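Long-range contacts in 2-nitropropane dioxygenase (Streptomyces ansochromogenes, PDB 3BW2), which binds flavin mononucleotide and probably uses molecular oxygen to convert alkyl nitronates, such as propionate 3-nitronate, with loss of the nitro group: residues G173-G178 with A321-R326; F9-V14 with V339-L344; E157-E162 with E205-P210; V31-G36 with T61-G66; T146-T151 with A164-V169. All coordinates share one frame; numbering follows the deposited sequence.

All five contacts belong to one TIM barrel. Contact 2, joining the first barrel strand to the last helix, spans nearly the whole chain and encloses the others. Contact 4 comes next, then contact 5, whose strands flank helix 155-163 of contact 3; the segments of contacts 3 and 5 alternate. Contact 1 follows directly from strand 168-172 and crosses contact 3 along the chain. Contacts 3 and 5, centres about 10 Å apart, touch through P210 and V161; contacts 2 and 4, centres about 12 Å apart, meet at G35. Contact 1, about 19 to 24 Å from the others between centres, alone holds FMN; the rest join barrel strands and helices.

Contact 1 (G173-G178 with A321-R326); sequences GVEAGG and AGQGHR. With FMN (flavin mononucleotide), chain B.
Q323 and E175 both hold CG beside the backbone N (chi1 -63° and -53°), which brings Q323 OE1 to 3.0 Å from E175 CG where the two side chains cross obliquely; a bend at chi2 takes the E175 carboxylate off toward L196. The amide and carboxylate planes stand 88° apart. The contact borders the FMN site of a TIM-barrel flavoprotein, to which E175, A176, G177, G178 and G322 belong, and joins the loop following strand 168-172 to the loop leading to helix 333-350 beside the cofactor phosphate. The backbone bond Q323 N to E175 O, 2.9 Å, ties the loops together. Both polar side-chain ends are engaged further out: E175 OE1 accepts from L196 N, and the amide of Q323 bonds G193 O and G195 N of the second subunit, bringing the dimer interface up to the pocket. With an alanine in place of Q323, those two backbone groups of the second subunit would probably lose their mates, and the flank of E175 would lose its cover.

Each loop contains a type I turn, G173-A176 and G322-H325; in the second, H325 ND1 donates in its ring plane to G322 O, 3.2 Å away, which also accepts from H325 N. Close approach depends on glycines. G177 CA is 3.3 Å from G322 N, where a CB on G177 would clash, and one on G322 would run into FMN O2P. G322 N donates to T238 OG1, a hydroxyl that also binds FMN. G177 N donates to FMN O5' at 3.1 Å and, weakly, to FMN O3P at 3.3 Å.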
# COMPACT_ATOMS: atom_id res chain seq x y z
N GLY A 173 -2.36 0.02 -7.47
CA GLY A 173 -1.56 0.19 -6.27
C GLY A 173 -0.48 -0.87 -6.09
O GLY A 173 -0.42 -1.86 -6.83
N VAL A 174 0.36 -0.67 -5.09
CA VAL A 174 1.46 -1.59 -4.81
C VAL A 174 0.97 -2.98 -4.39
O VAL A 174 1.69 -3.97 -4.56
CB VAL A 174 2.40 -1.01 -3.72
CG1 VAL A 174 1.74 -1.11 -2.35
CG2 VAL A 174 3.73 -1.73 -3.73
N GLU A 175 -0.25 -3.06 -3.87
CA GLU A 175 -0.81 -4.33 -3.41
C GLU A 175 -1.18 -5.30 -4.53
O GLU A 175 -1.35 -6.50 -4.29
CB GLU A 175 -2.06 -4.09 -2.56
CG GLU A 175 -1.87 -3.11 -1.40
CD GLU A 175 -2.35 -1.72 -1.75
OE1 GLU A 175 -1.88 -1.16 -2.76
OE2 GLU A 175 -3.20 -1.19 -1.01
N ALA A 176 -1.32 -4.77 -5.74
CA ALA A 176 -1.70 -5.55 -6.92
C ALA A 176 -0.90 -6.83 -7.18
O ALA A 176 0.30 -6.90 -6.91
CB ALA A 176 -1.65 -4.66 -8.16
N GLY A 177 -1.58 -7.84 -7.71
CA GLY A 177 -0.91 -9.08 -8.05
C GLY A 177 -0.41 -8.96 -9.49
O GLY A 177 -0.91 -8.13 -10.25
N GLY A 178 0.57 -9.78 -9.86
CA GLY A 178 1.08 -9.72 -11.21
C GLY A 178 2.01 -8.54 -11.44
O GLY A 178 2.54 -7.97 -10.49
N ALA A 321 -0.07 -12.95 -7.44
CA ALA A 321 -1.15 -12.78 -6.48
C ALA A 321 -1.03 -11.45 -5.74
O ALA A 321 0.08 -11.02 -5.42
CB ALA A 321 -1.14 -13.94 -5.47
N GLY A 322 -2.16 -10.80 -5.50
CA GLY A 322 -2.16 -9.53 -4.79
C GLY A 322 -2.07 -9.81 -3.30
O GLY A 322 -2.20 -10.96 -2.88
N GLN A 323 -1.87 -8.77 -2.51
CA GLN A 323 -1.74 -8.93 -1.06
C GLN A 323 -2.99 -9.45 -0.36
O GLN A 323 -2.94 -9.84 0.80
CB GLN A 323 -1.30 -7.62 -0.43
CG GLN A 323 0.08 -7.16 -0.89
CD GLN A 323 0.58 -5.98 -0.09
OE1 GLN A 323 -0.13 -4.99 0.07
NE2 GLN A 323 1.81 -6.07 0.42
N GLY A 324 -4.12 -9.47 -1.07
CA GLY A 324 -5.35 -9.96 -0.48
C GLY A 324 -5.65 -11.40 -0.86
O GLY A 324 -6.77 -11.88 -0.69
N HIS A 325 -4.63 -12.11 -1.36
CA HIS A 325 -4.81 -13.49 -1.82
C HIS A 325 -5.46 -14.44 -0.82
O HIS A 325 -6.27 -15.27 -1.20
CB HIS A 325 -3.46 -14.07 -2.27
CG HIS A 325 -2.48 -14.28 -1.16
ND1 HIS A 325 -1.65 -13.28 -0.70
CD2 HIS A 325 -2.21 -15.37 -0.40
CE1 HIS A 325 -0.90 -13.75 0.28
NE2 HIS A 325 -1.22 -15.01 0.48
N ARG A 326 -5.10 -14.32 0.46
CA ARG A 326 -5.66 -15.21 1.48
C ARG A 326 -7.19 -15.12 1.58
O ARG A 326 -7.83 -16.02 2.15
CB ARG A 326 -5.00 -14.93 2.84
CG ARG A 326 -3.59 -15.51 2.93
CD ARG A 326 -2.65 -14.72 3.85
NE ARG A 326 -3.10 -14.69 5.24
CZ ARG A 326 -2.39 -14.18 6.24
NH1 ARG A 326 -1.19 -13.66 6.02
NH2 ARG A 326 -2.88 -14.19 7.47
N1 FMN B . -2.68 -6.73 -15.99
C2 FMN B . -2.63 -6.46 -17.37
O2 FMN B . -2.84 -5.32 -17.78
N3 FMN B . -2.36 -7.47 -18.28
C4 FMN B . -2.13 -8.78 -17.89
O4 FMN B . -1.90 -9.65 -18.75
C4A FMN B . -2.19 -9.08 -16.51
N5 FMN B . -2.00 -10.39 -16.05
C5A FMN B . -2.08 -10.71 -14.70
C6 FMN B . -1.90 -12.06 -14.28
C7 FMN B . -1.98 -12.46 -12.91
C7M FMN B . -2.56 -13.88 -12.71
C8 FMN B . -2.30 -11.40 -11.98
C8M FMN B . -3.09 -11.63 -10.69
C9 FMN B . -2.46 -10.03 -12.37
C9A FMN B . -2.35 -9.68 -13.74
N10 FMN B . -2.53 -8.34 -14.19
C10 FMN B . -2.46 -8.04 -15.56
C1' FMN B . -2.64 -7.19 -13.18
C2' FMN B . -4.14 -6.84 -13.04
O2' FMN B . -4.50 -5.97 -14.11
C3' FMN B . -4.46 -6.07 -11.71
O3' FMN B . -3.63 -4.90 -11.72
C4' FMN B . -4.16 -6.86 -10.43
O4' FMN B . -4.72 -8.17 -10.59
C5' FMN B . -4.81 -6.17 -9.19
O5' FMN B . -4.55 -6.90 -7.96
P FMN B . -5.44 -8.12 -7.33
O1P FMN B . -6.64 -7.45 -7.89
O2P FMN B . -4.73 -7.66 -6.07
O3P FMN B . -4.65 -9.00 -8.28

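Contact 2 (F9-V14 with V339-L344); sequences FPLPIV and VLAAEL
P12 and L344 make the nearest approach here, with L344 CD2 3.8 Å from P12 CG. L344 sets CG anti to its backbone N (chi1 170°), which sends the isobutyl group out from the helix toward the proline ring. One turn earlier, I13 lies at a slant to L340 and touches it with the end of its longer branch, CD1 to L340 CB 4.0 Å. L11 completes the apolar row: its CD1 comes within 4.1 Å of A341 CB. No hydrogen bond crosses, so the fit rests on methyl and methylene surfaces alone.

L340, A341 and L344 share one side of the helix because they are spaced one and four residues apart. P12 is the centre of an inverse gamma turn, and L11, P12 and I13 all face the helix around it. Backbone bonds hold the strand and the loop leading into it, L11 with G35, I13 with L37, and P12 and V14 with A234. Beyond the helix face, E343 forms a salt bridge with R329 and accepts from G220 N.

Helix 333-350, the last of the barrel, thus packs outside the first strand, 13-15: I13 and L344 both also touch I223 of the adjoining helix 220-228, and L340 reaches L236 of strand 233-236.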
# COMPACT_ATOMS: atom_id res chain seq x y z
N PHE A 9 -21.62 -1.21 -18.42
CA PHE A 9 -22.06 -2.33 -17.59
C PHE A 9 -22.63 -1.82 -16.27
O PHE A 9 -22.19 -0.80 -15.75
CB PHE A 9 -20.90 -3.30 -17.37
CG PHE A 9 -19.60 -2.64 -16.99
CD1 PHE A 9 -19.15 -2.67 -15.68
CD2 PHE A 9 -18.84 -1.98 -17.95
CE1 PHE A 9 -17.95 -2.04 -15.32
CE2 PHE A 9 -17.64 -1.35 -17.61
CZ PHE A 9 -17.20 -1.38 -16.29
N PRO A 10 -23.63 -2.52 -15.72
CA PRO A 10 -24.31 -2.17 -14.47
C PRO A 10 -23.50 -2.11 -13.18
O PRO A 10 -23.73 -1.21 -12.36
CB PRO A 10 -25.43 -3.20 -14.40
CG PRO A 10 -24.83 -4.39 -15.05
CD PRO A 10 -24.16 -3.79 -16.26
N LEU A 11 -22.59 -3.04 -12.97
CA LEU A 11 -21.80 -3.04 -11.74
C LEU A 11 -20.40 -2.47 -11.94
O LEU A 11 -19.76 -2.71 -12.96
CB LEU A 11 -21.71 -4.47 -11.18
CG LEU A 11 -23.06 -5.11 -10.85
CD1 LEU A 11 -22.87 -6.59 -10.55
CD2 LEU A 11 -23.69 -4.40 -9.65
N PRO A 12 -19.91 -1.69 -10.96
CA PRO A 12 -18.59 -1.06 -10.99
C PRO A 12 -17.49 -2.08 -10.70
O PRO A 12 -16.60 -1.84 -9.90
CB PRO A 12 -18.69 -0.01 -9.90
CG PRO A 12 -19.52 -0.73 -8.87
CD PRO A 12 -20.61 -1.37 -9.70
N ILE A 13 -17.57 -3.22 -11.38
CA ILE A 13 -16.62 -4.30 -11.17
C ILE A 13 -15.97 -4.74 -12.47
O ILE A 13 -16.65 -5.07 -13.44
CB ILE A 13 -17.32 -5.52 -10.55
CG1 ILE A 13 -18.06 -5.10 -9.28
CG2 ILE A 13 -16.29 -6.61 -10.27
CD1 ILE A 13 -18.90 -6.20 -8.66
N VAL A 14 -14.64 -4.74 -12.48
CA VAL A 14 -13.90 -5.14 -13.67
C VAL A 14 -13.02 -6.34 -13.36
O VAL A 14 -12.28 -6.34 -12.38
CB VAL A 14 -13.00 -4.00 -14.18
CG1 VAL A 14 -12.25 -4.45 -15.43
CG2 VAL A 14 -13.83 -2.76 -14.46
N VAL A 339 -21.82 -12.04 -4.98
CA VAL A 339 -21.40 -11.84 -3.60
C VAL A 339 -20.77 -10.45 -3.46
O VAL A 339 -21.07 -9.72 -2.51
CB VAL A 339 -20.37 -12.91 -3.17
CG1 VAL A 339 -19.86 -12.60 -1.76
CG2 VAL A 339 -21.00 -14.28 -3.20
N LEU A 340 -19.90 -10.09 -4.39
CA LEU A 340 -19.26 -8.78 -4.34
C LEU A 340 -20.32 -7.68 -4.41
O LEU A 340 -20.23 -6.68 -3.69
CB LEU A 340 -18.26 -8.62 -5.48
CG LEU A 340 -17.03 -9.54 -5.42
CD1 LEU A 340 -16.23 -9.43 -6.72
CD2 LEU A 340 -16.16 -9.15 -4.22
N ALA A 341 -21.32 -7.87 -5.26
CA ALA A 341 -22.39 -6.89 -5.41
C ALA A 341 -23.16 -6.72 -4.10
O ALA A 341 -23.53 -5.61 -3.73
CB ALA A 341 -23.34 -7.31 -6.52
N ALA A 342 -23.41 -7.83 -3.42
CA ALA A 342 -24.13 -7.80 -2.15
C ALA A 342 -23.30 -7.12 -1.08
O ALA A 342 -23.82 -6.36 -0.26
CB ALA A 342 -24.48 -9.22 -1.72
N GLU A 343 -22.00 -7.40 -1.07
CA GLU A 343 -21.11 -6.80 -0.08
C GLU A 343 -21.01 -5.31 -0.33
O GLU A 343 -20.97 -4.51 0.61
CB GLU A 343 -19.73 -7.47 -0.15
CG GLU A 343 -19.74 -8.90 0.39
CD GLU A 343 -18.43 -9.64 0.15
OE1 GLU A 343 -18.24 -10.72 0.75
OE2 GLU A 343 -17.60 -9.16 -0.65
N LEU A 344 -20.98 -4.93 -1.61
CA LEU A 344 -20.93 -3.53 -2.01
C LEU A 344 -22.16 -2.80 -1.48
O LEU A 344 -22.05 -1.75 -0.85
CB LEU A 344 -20.88 -3.42 -3.53
CG LEU A 344 -21.05 -2.02 -4.14
CD1 LEU A 344 -19.95 -1.11 -3.63
CD2 LEU A 344 -21.02 -2.11 -5.65

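Contact 3 (E157-E162 with E205-P210); sequences EARAVE and EAVDIP
A206 lies beneath the guanidinium of R159: its CA is 3.6 Å from that plane, offset toward the rim, and its CB is 3.9 Å from R159 CZ. A206 O is also over this face, at an angle too poor for a hydrogen bond to the nearby NH1. V207 comes next and lies against the helix, with CG1 3.5 Å from A158 O and CB 3.5 Å from E162 OE1. The side chains of E162 and V207 run antiparallel, side by side.

At D208 the backbone turns its N-H to the carboxylate: D208 N donates to E162 OE2 at 2.8 Å, nearly straight (172°), on the syn side but 33° out of the plane. E162 gets there by placing CG anti to its backbone N (chi1 177°) and staying extended. D208 OD2 lies 4.3 Å from E162 OE2, and the two like charges may raise the proton affinity of either acid. I209 then tucks CD1 4.0 Å from E162 CB and close to V161 CG1, and also rests on V169.

Helix 155-163 is in this way packed against the end of helix 196-206 and the turn into strand 211-214, successive helices of the outer layer of a TIM barrel.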
# COMPACT_ATOMS: atom_id res chain seq x y z
N GLU A 157 2.43 9.27 -14.03
CA GLU A 157 2.04 8.35 -15.09
C GLU A 157 0.57 8.55 -15.46
O GLU A 157 0.20 8.46 -16.63
CB GLU A 157 2.29 6.90 -14.67
CG GLU A 157 3.77 6.56 -14.54
CD GLU A 157 4.02 5.11 -14.15
OE1 GLU A 157 3.08 4.45 -13.66
OE2 GLU A 157 5.16 4.64 -14.31
N ALA A 158 -0.27 8.84 -14.47
CA ALA A 158 -1.69 9.05 -14.73
C ALA A 158 -1.88 10.29 -15.61
O ALA A 158 -2.73 10.30 -16.50
CB ALA A 158 -2.46 9.21 -13.43
N ARG A 159 -1.10 11.34 -15.35
CA ARG A 159 -1.20 12.56 -16.15
C ARG A 159 -0.82 12.24 -17.60
O ARG A 159 -1.39 12.81 -18.54
CB ARG A 159 -0.28 13.65 -15.59
CG ARG A 159 -0.77 14.28 -14.30
CD ARG A 159 0.19 15.37 -13.83
NE ARG A 159 -0.33 16.11 -12.68
CZ ARG A 159 -1.40 16.90 -12.72
NH1 ARG A 159 -2.08 17.05 -13.85
NH2 ARG A 159 -1.79 17.55 -11.63
N ALA A 160 0.15 11.34 -17.77
CA ALA A 160 0.60 10.93 -19.10
C ALA A 160 -0.52 10.17 -19.81
O ALA A 160 -0.71 10.32 -21.02
CB ALA A 160 1.83 10.03 -18.97
N VAL A 161 -1.26 9.36 -19.06
CA VAL A 161 -2.37 8.61 -19.63
C VAL A 161 -3.43 9.59 -20.14
O VAL A 161 -3.93 9.45 -21.26
CB VAL A 161 -2.99 7.65 -18.58
CG1 VAL A 161 -4.31 7.09 -19.09
CG2 VAL A 161 -2.02 6.51 -18.28
N GLU A 162 -3.76 10.57 -19.32
CA GLU A 162 -4.75 11.58 -19.68
C GLU A 162 -4.28 12.40 -20.88
O GLU A 162 -5.05 12.63 -21.82
CB GLU A 162 -5.01 12.51 -18.49
CG GLU A 162 -5.99 13.65 -18.80
CD GLU A 162 -6.30 14.49 -17.57
OE1 GLU A 162 -5.36 15.00 -16.93
OE2 GLU A 162 -7.50 14.63 -17.25
N GLU A 205 -6.84 13.72 -8.03
CA GLU A 205 -6.57 15.15 -8.04
C GLU A 205 -5.62 15.57 -9.16
O GLU A 205 -5.45 16.76 -9.43
CB GLU A 205 -6.00 15.61 -6.70
CG GLU A 205 -6.87 15.26 -5.51
CD GLU A 205 -6.69 16.22 -4.34
OE1 GLU A 205 -5.58 16.76 -4.16
OE2 GLU A 205 -7.67 16.42 -3.59
N ALA A 206 -4.99 14.59 -9.80
CA ALA A 206 -4.04 14.87 -10.88
C ALA A 206 -4.68 14.87 -12.26
O ALA A 206 -4.18 15.54 -13.17
CB ALA A 206 -2.91 13.86 -10.83
N VAL A 207 -5.76 14.12 -12.44
CA VAL A 207 -6.43 14.05 -13.74
C VAL A 207 -7.93 14.24 -13.58
O VAL A 207 -8.46 14.17 -12.47
CB VAL A 207 -6.17 12.70 -14.45
CG1 VAL A 207 -4.67 12.45 -14.57
CG2 VAL A 207 -6.86 11.57 -13.68
N ASP A 208 -8.62 14.47 -14.70
CA ASP A 208 -10.06 14.67 -14.67
C ASP A 208 -10.84 13.51 -15.28
O ASP A 208 -12.06 13.50 -15.24
CB ASP A 208 -10.45 15.97 -15.39
CG ASP A 208 -9.83 17.19 -14.74
OD1 ASP A 208 -9.84 17.28 -13.50
OD2 ASP A 208 -9.35 18.07 -15.49
N ILE A 209 -10.13 12.54 -15.85
CA ILE A 209 -10.78 11.39 -16.46
C ILE A 209 -11.11 10.35 -15.38
O ILE A 209 -10.53 10.37 -14.30
CB ILE A 209 -9.89 10.76 -17.54
CG1 ILE A 209 -8.52 10.42 -16.96
CG2 ILE A 209 -9.75 11.71 -18.72
CD1 ILE A 209 -7.67 9.57 -17.89
N PRO A 210 -12.06 9.45 -15.67
CA PRO A 210 -12.49 8.39 -14.74
C PRO A 210 -11.32 7.52 -14.30
O PRO A 210 -10.39 7.27 -15.07
CB PRO A 210 -13.51 7.60 -15.55
CG PRO A 210 -14.09 8.63 -16.46
CD PRO A 210 -12.86 9.39 -16.91

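Contact 4 (V31-G36 with T61-G66); sequences VCEAGG and TGRPFG
E33 OE2 is gripped from three directions. T61 OG1 donates to its anti lone pair over only 2.6 Å, a water donates to it at 2.7 Å, and R63 NE forms a long salt bridge at 3.6 Å. The same water accepts from G62 N, so the carboxylate oxygen is tied to three successive residues of the loop. The bend of E33 at chi2 (-60°) turns its carboxylate toward T61 and R63; it crosses R63 at about a right angle, with the carboxylate and guanidinium planes 30° apart.

T61 holds OG1 anti to its own backbone N (chi1 179°), where the hydroxyl can also accept from R63 N at 3.0 Å. That second bond makes an ST turn, and its acceptor role fits with the proton of OG1 going to E33.

In the TIM barrel this loop carries the chain from helix 47-60 into strand 65-70, and it packs on the C-terminal end of helix 25-33. There G35, at positive phi, closes a Schellman motif with G36 N bonded to V31 O.

C32 faces the loop from the last helical turn. Its CB rests 4.1 Å from R63 CB, and SG lies 3.8 Å from F65 CB, while the phenyl ring of F65 leads away to I54 and L57 of helix 47-60. A second water donates to both G36 O and P64 O, 2.7 Å from the latter, bridging the backbones where the two segments run toward neighbouring strands.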
# COMPACT_ATOMS: atom_id res chain seq x y z
N VAL A 31 -18.32 -13.14 -16.09
CA VAL A 31 -18.27 -11.82 -15.47
C VAL A 31 -19.25 -10.89 -16.20
O VAL A 31 -20.10 -10.26 -15.58
CB VAL A 31 -16.83 -11.25 -15.53
CG1 VAL A 31 -16.81 -9.82 -14.98
CG2 VAL A 31 -15.89 -12.12 -14.71
N CYS A 32 -19.13 -10.83 -17.53
CA CYS A 32 -20.02 -10.00 -18.34
C CYS A 32 -21.49 -10.31 -18.07
O CYS A 32 -22.30 -9.41 -17.87
CB CYS A 32 -19.75 -10.20 -19.83
SG CYS A 32 -18.13 -9.68 -20.39
N GLU A 33 -21.84 -11.59 -18.10
CA GLU A 33 -23.21 -12.01 -17.89
C GLU A 33 -23.75 -11.68 -16.50
O GLU A 33 -24.96 -11.58 -16.31
CB GLU A 33 -23.36 -13.52 -18.16
CG GLU A 33 -23.30 -13.88 -19.63
CD GLU A 33 -24.40 -13.20 -20.43
OE1 GLU A 33 -25.59 -13.42 -20.12
OE2 GLU A 33 -24.08 -12.44 -21.38
N ALA A 34 -22.84 -11.50 -15.54
CA ALA A 34 -23.23 -11.17 -14.17
C ALA A 34 -23.31 -9.66 -13.97
O ALA A 34 -23.62 -9.19 -12.88
CB ALA A 34 -22.24 -11.78 -13.19
N GLY A 35 -23.01 -8.90 -15.02
CA GLY A 35 -23.08 -7.45 -14.91
C GLY A 35 -21.77 -6.72 -14.79
O GLY A 35 -21.75 -5.49 -14.73
N GLY A 36 -20.66 -7.45 -14.75
CA GLY A 36 -19.36 -6.81 -14.64
C GLY A 36 -18.72 -6.71 -16.02
O GLY A 36 -19.34 -7.06 -17.02
N THR A 61 -21.18 -14.21 -24.99
CA THR A 61 -21.93 -13.08 -24.44
C THR A 61 -22.05 -11.93 -25.43
O THR A 61 -21.17 -11.73 -26.27
CB THR A 61 -21.29 -12.55 -23.15
OG1 THR A 61 -22.05 -11.44 -22.65
CG2 THR A 61 -19.86 -12.08 -23.42
N GLY A 62 -23.14 -11.19 -25.32
CA GLY A 62 -23.34 -10.05 -26.20
C GLY A 62 -23.06 -8.77 -25.44
O GLY A 62 -23.21 -7.67 -25.97
N ARG A 63 -22.65 -8.92 -24.18
CA ARG A 63 -22.36 -7.77 -23.33
C ARG A 63 -20.93 -7.26 -23.52
O ARG A 63 -20.06 -7.99 -23.99
CB ARG A 63 -22.62 -8.16 -21.88
CG ARG A 63 -24.03 -8.72 -21.69
CD ARG A 63 -24.37 -9.02 -20.25
NE ARG A 63 -25.73 -9.54 -20.12
CZ ARG A 63 -26.83 -8.87 -20.46
NH1 ARG A 63 -26.73 -7.64 -20.95
NH2 ARG A 63 -28.02 -9.43 -20.33
N PRO A 64 -20.68 -5.99 -23.16
CA PRO A 64 -19.35 -5.38 -23.30
C PRO A 64 -18.24 -6.11 -22.55
O PRO A 64 -18.44 -6.60 -21.44
CB PRO A 64 -19.56 -3.96 -22.76
CG PRO A 64 -21.02 -3.71 -22.99
CD PRO A 64 -21.63 -5.02 -22.59
N PHE A 65 -17.07 -6.17 -23.18
CA PHE A 65 -15.91 -6.82 -22.59
C PHE A 65 -14.66 -6.07 -23.04
O PHE A 65 -14.72 -5.22 -23.94
CB PHE A 65 -15.83 -8.28 -23.05
CG PHE A 65 -15.63 -8.44 -24.54
CD1 PHE A 65 -14.36 -8.32 -25.10
CD2 PHE A 65 -16.71 -8.69 -25.37
CE1 PHE A 65 -14.17 -8.45 -26.48
CE2 PHE A 65 -16.54 -8.83 -26.75
CZ PHE A 65 -15.26 -8.70 -27.31
N GLY A 66 -13.53 -6.38 -22.43
CA GLY A 66 -12.30 -5.71 -22.79
C GLY A 66 -11.21 -6.66 -23.23
O GLY A 66 -11.28 -7.87 -22.99
O HOH W 1 -25.43 -11.77 -23.67
O HOH W 2 -20.25 -6.22 -19.46

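Contact 5 (T146-T151 with A164-V169)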
# COMPACT_ATOMS: atom_id res chain seq x y z
N THR A 146 -14.21 2.35 -29.62
CA THR A 146 -13.65 1.59 -28.49
C THR A 146 -13.20 2.52 -27.37
O THR A 146 -12.58 3.55 -27.62
CB THR A 146 -12.42 0.76 -28.93
OG1 THR A 146 -12.81 -0.18 -29.94
CG2 THR A 146 -11.82 0.02 -27.74
N LEU A 147 -13.51 2.17 -26.13
CA LEU A 147 -13.08 2.97 -24.98
C LEU A 147 -11.68 2.50 -24.63
O LEU A 147 -11.38 1.30 -24.70
CB LEU A 147 -14.03 2.78 -23.79
CG LEU A 147 -15.45 3.31 -24.03
CD1 LEU A 147 -16.31 3.04 -22.79
CD2 LEU A 147 -15.40 4.80 -24.33
N THR A 148 -10.81 3.43 -24.25
CA THR A 148 -9.43 3.08 -23.94
C THR A 148 -9.04 3.32 -22.48
O THR A 148 -9.34 4.36 -21.90
CB THR A 148 -8.46 3.86 -24.84
OG1 THR A 148 -8.69 5.27 -24.69
CG2 THR A 148 -8.66 3.48 -26.30
N LEU A 149 -8.36 2.32 -21.91
CA LEU A 149 -7.88 2.38 -20.54
C LEU A 149 -6.38 2.13 -20.52
O LEU A 149 -5.86 1.38 -21.35
CB LEU A 149 -8.57 1.32 -19.68
CG LEU A 149 -9.99 1.57 -19.18
CD1 LEU A 149 -10.93 1.87 -20.32
CD2 LEU A 149 -10.45 0.33 -18.42
N VAL A 150 -5.68 2.76 -19.58
CA VAL A 150 -4.24 2.60 -19.43
C VAL A 150 -3.86 2.59 -17.96
O VAL A 150 -4.36 3.41 -17.18
CB VAL A 150 -3.46 3.74 -20.12
CG1 VAL A 150 -1.96 3.50 -19.97
CG2 VAL A 150 -3.83 3.83 -21.60
N THR A 151 -2.98 1.68 -17.56
CA THR A 151 -2.55 1.62 -16.17
C THR A 151 -1.48 2.67 -15.84
O THR A 151 -0.62 2.98 -16.67
CB THR A 151 -1.97 0.23 -15.82
OG1 THR A 151 -3.03 -0.73 -15.78
CG2 THR A 151 -1.26 0.25 -14.46
N ALA A 164 -2.51 11.54 -23.24
CA ALA A 164 -2.56 10.73 -24.45
C ALA A 164 -3.97 10.66 -25.01
O ALA A 164 -4.19 10.15 -26.11
CB ALA A 164 -2.05 9.32 -24.16
N GLY A 165 -4.93 11.17 -24.25
CA GLY A 165 -6.32 11.17 -24.69
C GLY A 165 -7.13 9.94 -24.29
O GLY A 165 -8.26 9.79 -24.73
N ALA A 166 -6.56 9.07 -23.46
CA ALA A 166 -7.25 7.86 -23.01
C ALA A 166 -8.56 8.21 -22.29
O ALA A 166 -8.66 9.27 -21.68
CB ALA A 166 -6.35 7.05 -22.09
N ASP A 167 -9.53 7.30 -22.33
CA ASP A 167 -10.83 7.53 -21.68
C ASP A 167 -10.79 7.39 -20.16
O ASP A 167 -11.57 8.03 -19.46
CB ASP A 167 -11.88 6.58 -22.25
CG ASP A 167 -12.17 6.83 -23.71
OD1 ASP A 167 -12.79 7.87 -24.02
OD2 ASP A 167 -11.78 6.00 -24.55
N ALA A 168 -9.91 6.54 -19.66
CA ALA A 168 -9.82 6.34 -18.22
C ALA A 168 -8.46 5.77 -17.87
O ALA A 168 -7.79 5.16 -18.70
CB ALA A 168 -10.91 5.38 -17.76
N VAL A 169 -8.06 5.98 -16.62
CA VAL A 169 -6.78 5.48 -16.16
C VAL A 169 -7.02 4.44 -15.08
O VAL A 169 -7.93 4.58 -14.25
CB VAL A 169 -5.91 6.63 -15.58
CG1 VAL A 169 -6.67 7.36 -14.47
CG2 VAL A 169 -4.59 6.07 -15.04
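D167 lies across T148, which its CB and OD2 both meet. Its CB sits 3.4 Å from T148 O; CG, carried beside the backbone N by chi1 -65°, passes L147 CD2 at 3.9 Å; and OD2 reaches the backbone at the start of strand 147-152. There T148 N donates to the anti lone pair of OD2 at 2.8 Å (163°), and T148 OG1 donates to the same oxygen at 3.2 Å from above the carboxylate plane, 47° out of it. OD1, the other oxygen, forms a salt bridge with R142, so both carboxylate oxygens are engaged and the group is probably kept ionised and fixed in rotation. A leucine in place of D167 would probably leave T148 N without its acceptor, cost R142 its salt bridge and set the hydroxyl of T148 free to turn.

Just beyond D167 the chain enters the sheet. A168 N donates to T148 O at 3.2 Å, with a weak second bond to that carbonyl from D167 N; V150 N returns a weak bond to A168 O. CA-H...O contacts from L149 to A168 O and from V169 to V150 O run between the same strands. L149 and A168 share one face, CG to CB 4.2 Å, the former being near the FMN-binding residues Q235 and N68. V150 and V169 lie on the other face, against V161 of helix 155-163, where V150 CG2 also meets A166 CB at 4.1 Å.

G165 ends that helix in a Schellman motif, turning the chain into strand 168-172 parallel to strand 147-152: a beta-alpha-beta crossover, the repeating unit of the TIM barrel.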